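Local structure of lectin (Cicer arietinum, 3V6N) at residues A[162-166]-A[167-171]. The protein agglutinates red blood cells as a chickpea albumin of the hemopexin fold, a four-bladed beta-propeller that binds calcium and sodium ions. Sequence-based numbering, arbitrary orientation.
Sequences PCLRG and TIFEA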
loop_
_atom_site.group_PDB
_atom_site.type_symbol
_atom_site.label_atom_id
_atom_site.label_comp_id
_atom_site.label_asym_id
_atom_site.label_seq_id
_atom_site.Cartn_x
_atom_site.Cartn_y
_atom_site.Cartn_z
ATOM N N PRO A 162 -29.238 2.878 -19.408
ATOM C CA PRO A 162 -29.868 1.896 -20.302
ATOM C C PRO A 162 -29.267 1.930 -21.698
ATOM O O PRO A 162 -29.213 0.900 -22.359
ATOM C CB PRO A 162 -31.336 2.344 -20.355
ATOM C CG PRO A 162 -31.517 3.258 -19.202
ATOM C CD PRO A 162 -30.190 3.939 -19.029
ATOM N N CYS A 163 -28.813 3.119 -22.107
ATOM C CA CYS A 163 -28.061 3.359 -23.346
ATOM C C CYS A 163 -26.838 2.446 -23.566
ATOM O O CYS A 163 -26.343 2.333 -24.683
ATOM C CB CYS A 163 -27.637 4.853 -23.436
ATOM S SG CYS A 163 -26.537 5.541 -22.133
ATOM N N LEU A 164 -26.358 1.795 -22.515
ATOM C CA LEU A 164 -25.158 0.952 -22.637
ATOM C C LEU A 164 -25.449 -0.533 -22.859
ATOM O O LEU A 164 -24.526 -1.331 -23.071
ATOM C CB LEU A 164 -24.235 1.148 -21.427
ATOM C CG LEU A 164 -23.725 2.583 -21.221
ATOM C CD1 LEU A 164 -22.945 2.699 -19.929
ATOM C CD2 LEU A 164 -22.875 3.032 -22.405
ATOM N N ARG A 165 -26.721 -0.909 -22.798
ATOM C CA ARG A 165 -27.111 -2.304 -23.058
ATOM C C ARG A 165 -26.675 -2.665 -24.477
ATOM O O ARG A 165 -26.860 -1.877 -25.402
ATOM C CB ARG A 165 -28.623 -2.481 -22.881
ATOM C CG ARG A 165 -29.113 -3.925 -22.765
ATOM C CD ARG A 165 -30.626 -3.985 -22.563
ATOM N NE ARG A 165 -31.067 -3.235 -21.375
ATOM C CZ ARG A 165 -31.552 -1.988 -21.391
ATOM N NH1 ARG A 165 -31.683 -1.313 -22.543
ATOM N NH2 ARG A 165 -31.907 -1.406 -20.253
ATOM N N GLY A 166 -26.041 -3.825 -24.631
ATOM C CA GLY A 166 -25.613 -4.299 -25.948
ATOM C C GLY A 166 -24.310 -3.714 -26.460
ATOM O O GLY A 166 -23.900 -4.011 -27.577
ATOM N N THR A 167 -23.660 -2.867 -25.656
ATOM C CA THR A 167 -22.339 -2.322 -25.995
ATOM C C THR A 167 -21.289 -3.035 -25.142
ATOM O O THR A 167 -21.645 -3.734 -24.198
ATOM C CB THR A 167 -22.247 -0.791 -25.762
ATOM O OG1 THR A 167 -22.116 -0.519 -24.360
ATOM C CG2 THR A 167 -23.481 -0.057 -26.320
ATOM N N ILE A 168 -20.005 -2.851 -25.464
ATOM C CA ILE A 168 -18.903 -3.415 -24.656
ATOM C C ILE A 168 -18.869 -2.902 -23.200
ATOM O O ILE A 168 -18.260 -3.529 -22.327
ATOM C CB ILE A 168 -17.504 -3.190 -25.305
ATOM C CG1 ILE A 168 -17.190 -1.689 -25.429
ATOM C CG2 ILE A 168 -17.409 -3.895 -26.656
ATOM C CD1 ILE A 168 -15.764 -1.386 -25.851
ATOM N N PHE A 169 -19.525 -1.777 -22.940
ATOM C CA PHE A 169 -19.533 -1.178 -21.603
ATOM C C PHE A 169 -20.539 -1.804 -20.634
ATOM O O PHE A 169 -20.538 -1.491 -19.440
ATOM C CB PHE A 169 -19.774 0.334 -21.708
ATOM C CG PHE A 169 -18.715 1.057 -22.485
ATOM C CD1 PHE A 169 -17.442 1.256 -21.938
ATOM C CD2 PHE A 169 -18.976 1.527 -23.774
ATOM C CE1 PHE A 169 -16.460 1.923 -22.658
ATOM C CE2 PHE A 169 -17.993 2.199 -24.493
ATOM C CZ PHE A 169 -16.735 2.393 -23.938
ATOM N N GLU A 170 -21.381 -2.695 -21.149
ATOM C CA GLU A 170 -22.442 -3.305 -20.367
ATOM C C GLU A 170 -21.905 -4.074 -19.154
ATOM O O GLU A 170 -22.504 -4.049 -18.083
ATOM C CB GLU A 170 -23.265 -4.231 -21.267
ATOM C CG GLU A 170 -24.666 -4.524 -20.775
ATOM C CD GLU A 170 -25.301 -5.694 -21.501
ATOM O OE1 GLU A 170 -25.169 -5.788 -22.745
ATOM O OE2 GLU A 170 -25.934 -6.527 -20.815
ATOM N N ALA A 171 -20.774 -4.744 -19.318
ATOM C CA ALA A 171 -20.206 -5.538 -18.230
ATOM C C ALA A 171 -19.024 -4.863 -17.539
ATOM O O ALA A 171 -18.382 -5.467 -16.692
ATOM C CB ALA A 171 -19.815 -6.927 -18.723
#
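The carbonyl oxygen Leu164 O takes two hydrogen bonds from Thr167, the residue that ends the type II beta turn Leu164–Thr167. Thr167 N donates to Leu164 O at 3.1 Å and closes the turn; Thr167 OG1 donates to the same Leu164 O at 2.9 Å. Both donors arrive from one face of the carbonyl, the amide well above its plane and the hydroxyl tilted by only 25°. With OG1 set between its own backbone N and carbonyl carbon (chi1 76°), the hydroxyl also accepts from Phe169 N, an ST turn that ties the beta turn to the bend at 168-170. One side chain thus joins two consecutive turns, its single hydroxyl donating back to the first and accepting from the next, in the loop that carries the chain of this four-bladed hemopexin propeller from helix 157-160 to strand 175-178. Gly166, at positive phi, occupies the third position of the beta turn, and its N-H is bonded by the carboxylate of Glu170, whose chain is extended beyond CG: Gly166 N donates to Glu170 OE1 at 2.9 Å, and the amide comes from above the carboxylate plane. On the buried side, Leu164 and Phe169 both lie against Leu187, which places the bend against strand 184-189 of the following blade. Between these two side chains the touch is light, the methyl Leu164 CD2 standing 4.2 Å from Phe169 CB.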